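Local structure of 2-aminomuconate 6-semialdehyde dehydrogenase (Burkholderia cenocepacia, 4U3W) at residues Gln22-Tyr27 and Lys49-Cys54; Thr37-Leu42 and Val53-Ala58; Pro197-Pro202 and His226-Asn231. The protein probably catalyses the NAD-dependent oxidation of 2-aminomuconate 6-semialdehyde to 2-aminomuconate. All blocks are in the same frame, centred on the assembly; numbering follows the deposited sequence.

Interaction 1 (Gln22-Tyr27 and Lys49-Cys54)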
ATOM      1  N   GLN A  22      41.439 -17.759 -25.411  1.00 50.74           N
ATOM      2  CA  GLN A  22      40.398 -16.833 -25.030  1.00 45.28           C
ATOM      3  C   GLN A  22      40.805 -16.370 -23.648  1.00 37.26           C
ATOM      4  O   GLN A  22      41.077 -17.201 -22.767  1.00 35.78           O
ATOM      5  CB  GLN A  22      38.988 -17.456 -25.009  1.00 48.46           C
ATOM      6  CG  GLN A  22      37.896 -16.344 -24.809  1.00 69.07           C
ATOM      7  CD  GLN A  22      36.420 -16.817 -24.720  1.00 70.79           C
ATOM      8  OE1 GLN A  22      36.103 -17.971 -24.394  1.00 70.09           O
ATOM      9  NE2 GLN A  22      35.517 -15.891 -25.009  1.00 70.52           N
ATOM     10  N   LEU A  23      40.835 -15.055 -23.440  1.00 32.73           N
ATOM     11  CA  LEU A  23      41.158 -14.536 -22.117  1.00 28.74           C
ATOM     12  C   LEU A  23      39.950 -13.748 -21.665  1.00 27.25           C
ATOM     13  O   LEU A  23      39.527 -12.825 -22.367  1.00 29.86           O
ATOM     14  CB  LEU A  23      42.418 -13.638 -22.141  1.00 28.71           C
ATOM     15  CG  LEU A  23      42.878 -12.993 -20.822  1.00 30.19           C
ATOM     16  CD1 LEU A  23      43.365 -14.109 -19.901  1.00 32.33           C
ATOM     17  CD2 LEU A  23      44.042 -11.918 -21.026  1.00 27.28           C
ATOM     18  N   LEU A  24      39.414 -14.122 -20.504  1.00 23.50           N
ATOM     19  CA  LEU A  24      38.280 -13.437 -19.892  1.00 26.58           C
ATOM     20  C   LEU A  24      38.810 -12.399 -18.909  1.00 26.90           C
ATOM     21  O   LEU A  24      39.445 -12.738 -17.885  1.00 30.54           O
ATOM     22  CB  LEU A  24      37.335 -14.421 -19.193  1.00 24.67           C
ATOM     23  CG  LEU A  24      36.730 -15.523 -20.100  1.00 30.79           C
ATOM     24  CD1 LEU A  24      35.719 -16.381 -19.328  1.00 32.68           C
ATOM     25  CD2 LEU A  24      36.025 -14.923 -21.300  1.00 29.43           C
ATOM     26  N   ARG A  25      38.549 -11.151 -19.256  1.00 25.92           N
ATOM     27  CA  ARG A  25      39.038  -9.986 -18.523  1.00 27.23           C
ATOM     28  C   ARG A  25      37.977  -9.397 -17.584  1.00 27.86           C
ATOM     29  O   ARG A  25      36.755  -9.667 -17.743  1.00 29.26           O
ATOM     30  CB  ARG A  25      39.514  -8.923 -19.535  1.00 26.97           C
ATOM     31  CG  ARG A  25      40.755  -9.341 -20.388  1.00 26.22           C
ATOM     32  CD  ARG A  25      41.046  -8.253 -21.446  1.00 28.41           C
ATOM     33  NE  ARG A  25      42.181  -8.597 -22.312  1.00 30.46           N
ATOM     34  CZ  ARG A  25      42.090  -9.374 -23.386  1.00 33.95           C
ATOM     35  NH1 ARG A  25      40.893  -9.874 -23.743  1.00 34.40           N
ATOM     36  NH2 ARG A  25      43.185  -9.621 -24.125  1.00 34.34           N
ATOM     37  N   HIS A  26      38.454  -8.660 -16.574  1.00 23.33           N
ATOM     38  CA  HIS A  26      37.627  -7.839 -15.721  1.00 24.90           C
ATOM     39  C   HIS A  26      37.064  -6.690 -16.550  1.00 26.34           C
ATOM     40  O   HIS A  26      37.605  -6.358 -17.611  1.00 28.14           O
ATOM     41  CB  HIS A  26      38.422  -7.256 -14.515  1.00 24.47           C
ATOM     42  CG  HIS A  26      39.332  -8.254 -13.880  1.00 22.79           C
ATOM     43  ND1 HIS A  26      38.868  -9.347 -13.183  1.00 23.58           N
ATOM     44  CD2 HIS A  26      40.700  -8.337 -13.887  1.00 25.50           C
ATOM     45  CE1 HIS A  26      39.911 -10.090 -12.804  1.00 21.86           C
ATOM     46  NE2 HIS A  26      41.032  -9.475 -13.185  1.00 25.72           N
ATOM     47  N   TYR A  27      36.012  -6.060 -16.048  1.00 26.52           N
ATOM     48  CA  TYR A  27      35.475  -4.858 -16.699  1.00 27.83           C
ATOM     49  C   TYR A  27      35.402  -3.783 -15.646  1.00 29.42           C
ATOM     50  O   TYR A  27      34.594  -3.868 -14.725  1.00 30.25           O
ATOM     51  CB  TYR A  27      34.097  -5.106 -17.331  1.00 27.74           C
ATOM     52  CG  TYR A  27      33.549  -3.882 -18.076  1.00 26.88           C
ATOM     53  CD1 TYR A  27      34.054  -3.528 -19.320  1.00 30.49           C
ATOM     54  CD2 TYR A  27      32.513  -3.112 -17.546  1.00 26.46           C
ATOM     55  CE1 TYR A  27      33.558  -2.391 -20.026  1.00 30.12           C
ATOM     56  CE2 TYR A  27      32.004  -1.920 -18.242  1.00 30.41           C
ATOM     57  CZ  TYR A  27      32.554  -1.601 -19.487  1.00 31.07           C
ATOM     58  OH  TYR A  27      32.122  -0.523 -20.223  1.00 33.74           O
ATOM     59  N   LYS A  49      39.862 -27.398 -21.628  1.00 31.54           N
ATOM     60  CA  LYS A  49      39.990 -25.995 -21.283  1.00 30.87           C
ATOM     61  C   LYS A  49      39.195 -25.112 -22.259  1.00 29.27           C
ATOM     62  O   LYS A  49      39.310 -25.271 -23.464  1.00 32.98           O
ATOM     63  CB  LYS A  49      41.480 -25.627 -21.287  1.00 32.86           C
ATOM     64  CG  LYS A  49      41.771 -24.170 -20.907  1.00 33.83           C
ATOM     65  CD  LYS A  49      43.311 -24.009 -21.010  1.00 34.66           C
ATOM     66  CE  LYS A  49      43.732 -22.598 -20.909  1.00 37.14           C
ATOM     67  NZ  LYS A  49      45.139 -22.506 -20.422  1.00 34.77           N
ATOM     68  N   LEU A  50      38.337 -24.239 -21.733  1.00 25.29           N
ATOM     69  CA  LEU A  50      37.488 -23.341 -22.529  1.00 27.97           C
ATOM     70  C   LEU A  50      38.111 -21.938 -22.680  1.00 30.58           C
ATOM     71  O   LEU A  50      37.953 -21.289 -23.714  1.00 31.78           O
ATOM     72  CB  LEU A  50      36.102 -23.179 -21.879  1.00 28.02           C
ATOM     73  CG  LEU A  50      35.306 -24.492 -21.677  1.00 25.93           C
ATOM     74  CD1 LEU A  50      34.125 -24.236 -20.747  1.00 23.98           C
ATOM     75  CD2 LEU A  50      34.867 -24.994 -23.005  1.00 31.74           C
ATOM     76  N   ALA A  51      38.857 -21.520 -21.662  1.00 29.45           N
ATOM     77  CA  ALA A  51      39.443 -20.179 -21.589  1.00 29.26           C
ATOM     78  C   ALA A  51      40.384 -20.058 -20.428  1.00 27.91           C
ATOM     79  O   ALA A  51      40.396 -20.918 -19.518  1.00 28.68           O
ATOM     80  CB  ALA A  51      38.309 -19.105 -21.435  1.00 30.18           C
ATOM     81  N   ASP A  52      41.177 -18.988 -20.447  1.00 26.81           N
ATOM     82  CA  ASP A  52      41.854 -18.512 -19.235  1.00 27.40           C
ATOM     83  C   ASP A  52      41.088 -17.303 -18.671  1.00 27.71           C
ATOM     84  O   ASP A  52      40.612 -16.477 -19.424  1.00 29.40           O
ATOM     85  CB  ASP A  52      43.297 -18.101 -19.516  1.00 29.80           C
ATOM     86  CG  ASP A  52      44.136 -19.246 -20.048  1.00 35.90           C
ATOM     87  OD1 ASP A  52      44.415 -20.182 -19.265  1.00 34.92           O
ATOM     88  OD2 ASP A  52      44.474 -19.211 -21.249  1.00 40.41           O
ATOM     89  N   VAL A  53      41.039 -17.211 -17.347  1.00 24.91           N
ATOM     90  CA  VAL A  53      40.243 -16.211 -16.638  1.00 26.25           C
ATOM     91  C   VAL A  53      41.211 -15.400 -15.797  1.00 27.04           C
ATOM     92  O   VAL A  53      42.043 -15.976 -15.067  1.00 25.40           O
ATOM     93  CB  VAL A  53      39.197 -16.872 -15.714  1.00 23.82           C
ATOM     94  CG1 VAL A  53      38.204 -15.841 -15.200  1.00 23.68           C
ATOM     95  CG2 VAL A  53      38.412 -18.015 -16.456  1.00 23.95           C
ATOM     96  N   CYS A  54      41.138 -14.081 -15.883  1.00 28.53           N
ATOM     97  CA  CYS A  54      42.010 -13.257 -15.046  1.00 25.48           C
ATOM     98  C   CYS A  54      41.592 -13.333 -13.570  1.00 25.85           C
ATOM     99  O   CYS A  54      40.404 -13.370 -13.237  1.00 24.65           O
ATOM    100  CB  CYS A  54      41.971 -11.793 -15.533  1.00 24.32           C
ATOM    101  SG  CYS A  54      42.681 -11.641 -17.173  1.00 29.15           S
TER
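Leu23 and Leu24 lie beside Asp52 and Val53 as parallel neighbours in a mixed four-stranded sheet, in which strand 23-28 and strand 49-54 form the two inner strands. The backbone ladder is regular: Asp52 N donates to Gln22 O, Leu24 N to Asp52 O, and Cys54 N to Leu24 O, each N-to-O distance 2.9 Å. Leu24 therefore grips the other strand with both its N-H and its carbonyl, reaching the residues before and after Val53. Before the ladder starts, Leu50 and Ala51 both face Asn41 of strand 38-42, a classic beta bulge on the far side of strand 49-54.

Apolar contacts divide between the two sheet faces. On one, Leu23 has CG anti to its own N (chi1 179°), which brings its branched end toward Cys54, with CD1 3.7 Å from Cys54 SG; CD1 also touches Asp52 CB. On the other face Leu24 meets both Ala51, CG to CB at 4.1 Å, and Val53, through CD1 and CG2. Beyond the strands, Leu24 packs on Pro202 and on Ser203 at the start of helix 203-214.

Of the charged groups, Lys49 and Asp52 form a salt bridge within one strand: Lys49 NZ reaches Asp52 OD1 at 2.7 Å on the syn side, 16° out of the carboxylate plane.

The imidazole of His26 is held by polar partners at both nitrogens, ND1 at the backbone N of His226 and NE2 at the hydroxyl of Ser35, which fixes its rotation. Held in this way, it leans obliquely against the end of strand 49-54, with NE2 3.4 Å from Cys54 CB and CE1 3.3 Å from Cys54 O.

Interaction 2 (Thr37-Leu42 and Val53-Ala58). With MG (magnesium ion), chain C.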
ATOM      1  N   THR A  37      47.666 -12.524 -12.918  1.00 25.19           N
ATOM      2  CA  THR A  37      47.667 -14.012 -12.923  1.00 26.66           C
ATOM      3  C   THR A  37      46.314 -14.463 -13.528  1.00 25.82           C
ATOM      4  O   THR A  37      45.332 -13.653 -13.574  1.00 23.90           O
ATOM      5  CB  THR A  37      47.795 -14.667 -11.504  1.00 24.38           C
ATOM      6  OG1 THR A  37      46.586 -14.390 -10.774  1.00 23.97           O
ATOM      7  CG2 THR A  37      48.988 -14.136 -10.709  1.00 26.43           C
ATOM      8  N   THR A  38      46.268 -15.716 -14.007  1.00 26.71           N
ATOM      9  CA  THR A  38      45.041 -16.273 -14.601  1.00 27.21           C
ATOM     10  C   THR A  38      44.777 -17.715 -14.097  1.00 28.27           C
ATOM     11  O   THR A  38      45.657 -18.318 -13.510  1.00 27.47           O
ATOM     12  CB  THR A  38      45.119 -16.323 -16.128  1.00 26.14           C
ATOM     13  OG1 THR A  38      46.117 -17.281 -16.522  1.00 26.55           O
ATOM     14  CG2 THR A  38      45.508 -14.930 -16.710  1.00 26.18           C
ATOM     15  N   PHE A  39      43.574 -18.246 -14.327  1.00 26.84           N
ATOM     16  CA  PHE A  39      43.271 -19.648 -13.964  1.00 26.03           C
ATOM     17  C   PHE A  39      42.406 -20.243 -15.099  1.00 28.99           C
ATOM     18  O   PHE A  39      41.738 -19.504 -15.812  1.00 27.21           O
ATOM     19  CB  PHE A  39      42.555 -19.753 -12.604  1.00 26.30           C
ATOM     20  CG  PHE A  39      41.216 -19.052 -12.544  1.00 27.97           C
ATOM     21  CD1 PHE A  39      40.015 -19.721 -12.838  1.00 28.57           C
ATOM     22  CD2 PHE A  39      41.142 -17.725 -12.154  1.00 26.14           C
ATOM     23  CE1 PHE A  39      38.801 -19.061 -12.761  1.00 29.71           C
ATOM     24  CE2 PHE A  39      39.951 -17.068 -12.056  1.00 28.48           C
ATOM     25  CZ  PHE A  39      38.734 -17.743 -12.347  1.00 29.98           C
ATOM     26  N   PRO A  40      42.444 -21.576 -15.296  1.00 29.28           N
ATOM     27  CA  PRO A  40      41.712 -22.113 -16.454  1.00 29.02           C
ATOM     28  C   PRO A  40      40.196 -22.272 -16.179  1.00 29.71           C
ATOM     29  O   PRO A  40      39.746 -22.508 -15.046  1.00 30.99           O
ATOM     30  CB  PRO A  40      42.350 -23.509 -16.693  1.00 36.18           C
ATOM     31  CG  PRO A  40      43.527 -23.588 -15.861  1.00 37.00           C
ATOM     32  CD  PRO A  40      43.366 -22.574 -14.726  1.00 34.66           C
ATOM     33  N   ASN A  41      39.409 -22.055 -17.224  1.00 30.18           N
ATOM     34  CA  ASN A  41      37.946 -22.358 -17.196  1.00 25.95           C
ATOM     35  C   ASN A  41      37.788 -23.711 -17.908  1.00 25.66           C
ATOM     36  O   ASN A  41      38.178 -23.837 -19.048  1.00 27.16           O
ATOM     37  CB  ASN A  41      37.127 -21.263 -17.883  1.00 24.88           C
ATOM     38  CG  ASN A  41      35.599 -21.585 -17.937  1.00 28.79           C
ATOM     39  OD1 ASN A  41      35.077 -22.316 -17.101  1.00 28.68           O
ATOM     40  ND2 ASN A  41      34.899 -20.985 -18.894  1.00 26.91           N
ATOM     41  N   LEU A  42      37.320 -24.728 -17.203  1.00 27.63           N
ATOM     42  CA  LEU A  42      37.243 -26.099 -17.760  1.00 29.90           C
ATOM     43  C   LEU A  42      35.809 -26.546 -17.949  1.00 25.80           C
ATOM     44  O   LEU A  42      34.935 -26.208 -17.142  1.00 28.08           O
ATOM     45  CB  LEU A  42      37.951 -27.108 -16.860  1.00 33.31           C
ATOM     46  CG  LEU A  42      39.393 -26.797 -16.509  1.00 33.41           C
ATOM     47  CD1 LEU A  42      39.889 -27.828 -15.489  1.00 39.04           C
ATOM     48  CD2 LEU A  42      40.246 -26.783 -17.771  1.00 28.74           C
ATOM     49  N   VAL A  53      41.039 -17.211 -17.347  1.00 24.91           N
ATOM     50  CA  VAL A  53      40.243 -16.211 -16.638  1.00 26.25           C
ATOM     51  C   VAL A  53      41.211 -15.400 -15.797  1.00 27.04           C
ATOM     52  O   VAL A  53      42.043 -15.976 -15.067  1.00 25.40           O
ATOM     53  CB  VAL A  53      39.197 -16.872 -15.714  1.00 23.82           C
ATOM     54  CG1 VAL A  53      38.204 -15.841 -15.200  1.00 23.68           C
ATOM     55  CG2 VAL A  53      38.412 -18.015 -16.456  1.00 23.95           C
ATOM     56  N   CYS A  54      41.138 -14.081 -15.883  1.00 28.53           N
ATOM     57  CA  CYS A  54      42.010 -13.257 -15.046  1.00 25.48           C
ATOM     58  C   CYS A  54      41.592 -13.333 -13.570  1.00 25.85           C
ATOM     59  O   CYS A  54      40.404 -13.370 -13.237  1.00 24.65           O
ATOM     60  CB  CYS A  54      41.971 -11.793 -15.533  1.00 24.32           C
ATOM     61  SG  CYS A  54      42.681 -11.641 -17.173  1.00 29.15           S
ATOM     62  N   GLU A  55      42.549 -13.247 -12.668  1.00 26.31           N
ATOM     63  CA  GLU A  55      42.242 -13.301 -11.231  1.00 25.49           C
ATOM     64  C   GLU A  55      42.456 -11.955 -10.536  1.00 26.81           C
ATOM     65  O   GLU A  55      43.625 -11.467 -10.464  1.00 25.84           O
ATOM     66  CB  GLU A  55      43.145 -14.347 -10.576  1.00 27.86           C
ATOM     67  CG  GLU A  55      43.040 -14.433  -9.058  1.00 27.14           C
ATOM     68  CD  GLU A  55      41.801 -15.256  -8.610  1.00 28.78           C
ATOM     69  OE1 GLU A  55      41.473 -16.298  -9.226  1.00 29.69           O
ATOM     70  OE2 GLU A  55      41.137 -14.806  -7.670  1.00 30.00           O
ATOM     71  N   ALA A  56      41.415 -11.343  -9.981  1.00 26.31           N
ATOM     72  CA  ALA A  56      41.622  -9.992  -9.376  1.00 25.81           C
ATOM     73  C   ALA A  56      42.247 -10.042  -7.957  1.00 34.33           C
ATOM     74  O   ALA A  56      41.722 -10.721  -7.060  1.00 33.71           O
ATOM     75  CB  ALA A  56      40.295  -9.227  -9.316  1.00 26.81           C
ATOM     76  N   ASP A  57      43.369  -9.355  -7.748  1.00 31.46           N
ATOM     77  CA  ASP A  57      43.936  -9.302  -6.405  1.00 32.12           C
ATOM     78  C   ASP A  57      43.289  -8.138  -5.639  1.00 34.23           C
ATOM     79  O   ASP A  57      42.477  -7.369  -6.198  1.00 33.48           O
ATOM     80  CB  ASP A  57      45.475  -9.161  -6.434  1.00 30.14           C
ATOM     81  CG  ASP A  57      45.969  -7.816  -7.028  1.00 39.41           C
ATOM     82  OD1 ASP A  57      45.284  -6.793  -6.953  1.00 34.77           O
ATOM     83  OD2 ASP A  57      47.095  -7.785  -7.560  1.00 42.53           O
ATOM     84  N   ALA A  58      43.662  -7.987  -4.372  1.00 33.25           N
ATOM     85  CA  ALA A  58      43.008  -7.001  -3.515  1.00 36.91           C
ATOM     86  C   ALA A  58      43.170  -5.530  -4.001  1.00 35.76           C
ATOM     87  O   ALA A  58      42.266  -4.704  -3.769  1.00 36.78           O
ATOM     88  CB  ALA A  58      43.532  -7.142  -2.080  1.00 40.82           C
TER
HETATM   89 MG    MG C 501      34.580 -25.766 -14.693  1.00 38.16          MG
HETATM   90  O   HOH W   1      46.056 -11.910  -9.590  1.00 26.01           O
HETATM   91  O   HOH W   2      33.710 -24.095 -15.806  1.00 26.46           O
HETATM   92  O   HOH W   3      36.172 -24.386 -14.569  1.00 33.45           O
HETATM   93  O   HOH W   4      36.528 -26.482 -13.144  1.00 43.60           O
HETATM   94  O   HOH W   5      34.150 -28.100 -14.387  1.00 31.81           O
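The ring of Phe39 lies across Val53. From CB, a first torsion of 61° sets CG between the backbone N and the carbonyl carbon and turns the ring back over the partner strand. CD2 comes near Val53 O and lies 3.3 Å from Glu55 OE1. That carboxylate, its plane 45° from the ring, sends OE1 on to His228 ND1. CD1 and CE1 run over Val53 CB, CE1 also touching CG2; CE2 stays close to Glu55 OE1, while CZ, at the tip, presses on Val53 CG1 at 3.5 Å. Val53 CB sits 3.7 Å from the ring centroid, a CH-pi contact over one face.

The backbones beneath form the beta hairpin of strands 38-42 and 49-54. Phe39 and Val53 are an antiparallel hydrogen-bonded pair, N to O 2.8 Å each way, and Glu55 N adds a bond to Thr37 O.

A water bridges Thr37 OG1 and Glu55 O. Near Leu42, whose O lies 2.5 Å from a magnesium ion that Glu200 also binds, the Asn41 amide bonds Asp109 OD1 through ND2, and a metal-bound water lies 2.6 Å from Asn41 OD1.

Interaction 3 (Pro197-Pro202 and His226-Asn231)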
ATOM      1  N   PRO A 197      31.305 -12.934 -10.371  1.00 29.41           N
ATOM      2  CA  PRO A 197      30.602 -14.207 -10.637  1.00 29.60           C
ATOM      3  C   PRO A 197      31.463 -15.362 -10.190  1.00 28.85           C
ATOM      4  O   PRO A 197      32.674 -15.205  -9.880  1.00 29.33           O
ATOM      5  CB  PRO A 197      30.434 -14.228 -12.150  1.00 28.97           C
ATOM      6  CG  PRO A 197      31.719 -13.427 -12.661  1.00 27.88           C
ATOM      7  CD  PRO A 197      31.944 -12.357 -11.570  1.00 28.45           C
ATOM      8  N   SER A 198      30.852 -16.533 -10.141  1.00 27.15           N
ATOM      9  CA  SER A 198      31.591 -17.711  -9.718  1.00 26.34           C
ATOM     10  C   SER A 198      32.772 -18.021 -10.639  1.00 29.19           C
ATOM     11  O   SER A 198      32.716 -17.824 -11.861  1.00 25.69           O
ATOM     12  CB  SER A 198      30.674 -18.948  -9.621  1.00 29.43           C
ATOM     13  OG  SER A 198      31.502 -20.063  -9.353  1.00 28.19           O
ATOM     14  N   GLU A 199      33.885 -18.454 -10.016  1.00 27.68           N
ATOM     15  CA  GLU A 199      35.053 -18.844 -10.789  1.00 28.18           C
ATOM     16  C   GLU A 199      34.702 -20.014 -11.743  1.00 29.40           C
ATOM     17  O   GLU A 199      35.351 -20.163 -12.759  1.00 27.17           O
ATOM     18  CB  GLU A 199      36.250 -19.229  -9.875  1.00 27.11           C
ATOM     19  CG  GLU A 199      35.973 -20.414  -8.926  1.00 29.91           C
ATOM     20  CD  GLU A 199      35.357 -19.995  -7.576  1.00 31.78           C
ATOM     21  OE1 GLU A 199      34.795 -18.870  -7.438  1.00 32.96           O
ATOM     22  OE2 GLU A 199      35.415 -20.814  -6.634  1.00 34.11           O
ATOM     23  N   GLU A 200      33.675 -20.826 -11.442  1.00 27.10           N
ATOM     24  CA  GLU A 200      33.280 -21.911 -12.340  1.00 29.67           C
ATOM     25  C   GLU A 200      32.541 -21.442 -13.593  1.00 29.28           C
ATOM     26  O   GLU A 200      32.494 -22.182 -14.618  1.00 28.01           O
ATOM     27  CB  GLU A 200      32.339 -22.907 -11.626  1.00 31.09           C
ATOM     28  CG  GLU A 200      32.966 -23.663 -10.446  1.00 33.95           C
ATOM     29  CD  GLU A 200      34.042 -24.660 -10.899  1.00 41.25           C
ATOM     30  OE1 GLU A 200      34.141 -24.997 -12.109  1.00 41.98           O
ATOM     31  OE2 GLU A 200      34.788 -25.113 -10.028  1.00 45.28           O
ATOM     32  N   THR A 201      31.875 -20.282 -13.467  1.00 25.94           N
ATOM     33  CA  THR A 201      30.969 -19.808 -14.522  1.00 25.09           C
ATOM     34  C   THR A 201      31.138 -18.330 -14.837  1.00 25.82           C
ATOM     35  O   THR A 201      30.249 -17.478 -14.559  1.00 26.38           O
ATOM     36  CB  THR A 201      29.450 -20.131 -14.136  1.00 25.28           C
ATOM     37  OG1 THR A 201      29.120 -19.502 -12.888  1.00 25.50           O
ATOM     38  CG2 THR A 201      29.274 -21.656 -13.964  1.00 25.63           C
ATOM     39  N   PRO A 202      32.280 -17.995 -15.469  1.00 24.72           N
ATOM     40  CA  PRO A 202      32.602 -16.606 -15.783  1.00 26.12           C
ATOM     41  C   PRO A 202      32.012 -16.065 -17.103  1.00 25.52           C
ATOM     42  O   PRO A 202      32.058 -14.856 -17.303  1.00 27.33           O
ATOM     43  CB  PRO A 202      34.145 -16.645 -15.897  1.00 24.75           C
ATOM     44  CG  PRO A 202      34.426 -18.054 -16.447  1.00 24.70           C
ATOM     45  CD  PRO A 202      33.423 -18.912 -15.711  1.00 24.88           C
ATOM     46  N   HIS A 226      36.755 -10.852 -11.901  1.00 26.63           N
ATOM     47  CA  HIS A 226      36.805 -12.297 -11.846  1.00 26.51           C
ATOM     48  C   HIS A 226      37.732 -12.788 -10.766  1.00 30.29           C
ATOM     49  O   HIS A 226      38.721 -12.090 -10.370  1.00 27.69           O
ATOM     50  CB  HIS A 226      37.267 -12.901 -13.162  1.00 26.21           C
ATOM     51  CG  HIS A 226      36.250 -12.796 -14.265  1.00 28.61           C
ATOM     52  ND1 HIS A 226      35.018 -13.454 -14.234  1.00 25.33           N
ATOM     53  CD2 HIS A 226      36.265 -12.098 -15.428  1.00 28.30           C
ATOM     54  CE1 HIS A 226      34.370 -13.214 -15.350  1.00 25.00           C
ATOM     55  NE2 HIS A 226      35.095 -12.387 -16.097  1.00 29.36           N
ATOM     56  N   GLY A 227      37.437 -13.995 -10.299  1.00 27.12           N
ATOM     57  CA  GLY A 227      38.342 -14.624  -9.358  1.00 27.77           C
ATOM     58  C   GLY A 227      37.682 -15.598  -8.441  1.00 30.58           C
ATOM     59  O   GLY A 227      36.495 -15.888  -8.593  1.00 30.06           O
ATOM     60  N   HIS A 228      38.456 -16.075  -7.477  1.00 28.68           N
ATOM     61  CA  HIS A 228      37.972 -17.039  -6.523  1.00 30.04           C
ATOM     62  C   HIS A 228      37.304 -16.371  -5.329  1.00 30.52           C
ATOM     63  O   HIS A 228      37.048 -15.175  -5.354  1.00 30.71           O
ATOM     64  CB  HIS A 228      39.139 -17.980  -6.111  1.00 29.74           C
ATOM     65  CG  HIS A 228      39.469 -18.952  -7.194  1.00 32.69           C
ATOM     66  ND1 HIS A 228      40.009 -18.547  -8.401  1.00 33.05           N
ATOM     67  CD2 HIS A 228      39.275 -20.296  -7.294  1.00 35.23           C
ATOM     68  CE1 HIS A 228      40.181 -19.607  -9.182  1.00 35.53           C
ATOM     69  NE2 HIS A 228      39.719 -20.675  -8.547  1.00 36.35           N
ATOM     70  N   GLY A 229      36.963 -17.156  -4.313  1.00 32.76           N
ATOM     71  CA  GLY A 229      36.141 -16.658  -3.205  1.00 33.21           C
ATOM     72  C   GLY A 229      37.017 -16.460  -1.975  1.00 33.71           C
ATOM     73  O   GLY A 229      37.593 -15.411  -1.774  1.00 33.84           O
ATOM     74  N   GLN A 230      37.127 -17.483  -1.141  1.00 33.89           N
ATOM     75  CA  GLN A 230      37.922 -17.383   0.071  1.00 39.52           C
ATOM     76  C   GLN A 230      39.394 -17.044  -0.211  1.00 38.99           C
ATOM     77  O   GLN A 230      40.018 -17.582  -1.151  1.00 39.98           O
ATOM     78  CB  GLN A 230      37.821 -18.691   0.837  1.00 46.34           C
ATOM     79  CG  GLN A 230      38.616 -18.709   2.131  1.00 54.99           C
ATOM     80  CD  GLN A 230      38.639 -20.065   2.811  1.00 62.92           C
ATOM     81  OE1 GLN A 230      37.897 -20.952   2.422  1.00 66.04           O
ATOM     82  NE2 GLN A 230      39.489 -20.227   3.833  1.00 66.34           N
ATOM     83  N   ASN A 231      39.921 -16.113   0.586  1.00 36.73           N
ATOM     84  CA  ASN A 231      41.250 -15.522   0.417  1.00 40.19           C
ATOM     85  C   ASN A 231      41.555 -15.042  -1.011  1.00 39.75           C
ATOM     86  O   ASN A 231      42.717 -15.051  -1.501  1.00 40.03           O
ATOM     87  CB  ASN A 231      42.384 -16.477   0.850  1.00 47.51           C
ATOM     88  CG  ASN A 231      42.396 -16.760   2.272  1.00 56.78           C
ATOM     89  OD1 ASN A 231      42.581 -15.869   3.127  1.00 61.95           O
ATOM     90  ND2 ASN A 231      42.460 -18.109   2.566  1.00 61.68           N
TER
HETATM   91  O   HOH W   6      35.088 -15.176 -11.780  1.00 26.53           O
HETATM   92  O   HOH W   7      36.833 -19.883  -4.478  1.00 32.89           O
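Two irregular loops meet at Glu199 and His228, whose CA atoms are 5.5 Å apart. They leave neighbouring parallel strands, 192-196 and 222-224, which helix 203-214 joins as a beta-alpha-beta crossover of the Rossmann-like cofactor domain of aldehyde dehydrogenases. In relatives the lysine and glutamate at the positions of Lys196 and Glu199 commonly bind the adenosine ribose of the cofactor, and the same is probable here. Segment 197-202 turns through a type I beta turn, Thr201 N bonding Ser198 O, and an ST turn in which Ser198 OG accepts from Glu200 N at 3.1 Å. Across from it, Gly227 has backbone angles (phi 153°, psi -173°) at which a CB would collide with the carbonyl of His226.

Glu199 carries the side-chain contact. Its CG sits between N and the carbonyl carbon, and a bend at chi2 (-88°) lays the chain over the ring of His228, whose ND1 is taken by Glu55. CB stands 3.9 Å from the ring centroid, almost on the normal, a CH-pi contact over the face, and CG comes 3.7 Å from CD2 of that ring. His226 instead inserts its ring between prolines: Pro197 CG approaches ND1 obliquely, while Pro202 CB is 3.5 Å from CE1 and Pro202 O lies at the ring edge. Thr206 takes the polar end, at His226 NE2.

Water supplies the polar links between the loops. One molecule, in the plane of the His226 ring, ties ND1 and Gly227 N to Pro197 O; a second accepts from Gly229 N and donates to Glu199 OE2, 2.7 Å from each.

Overall arrangement
From the N terminus, strand 23-28 comes first, and interaction 1 closes the loop back to it when strand 49-54 arrives. Strand 38-42 lies inside that loop, and interaction 2 pairs it with the end of the same strand and the residues just beyond; the second contact thus starts within the loop of the first and closes on the same stretch, sharing Val53 and Cys54, to build three adjacent strands of one sheet. Interaction 3 follows in series, bringing together the loops on either side of helix 203-214 and strand 222-224. Segment 226-231 hydrogen-bonds both earlier contacts, with His226 O accepting from Ala56 N in interaction 2. The N-terminal sheet is thus fastened to the Rossmann-like domain.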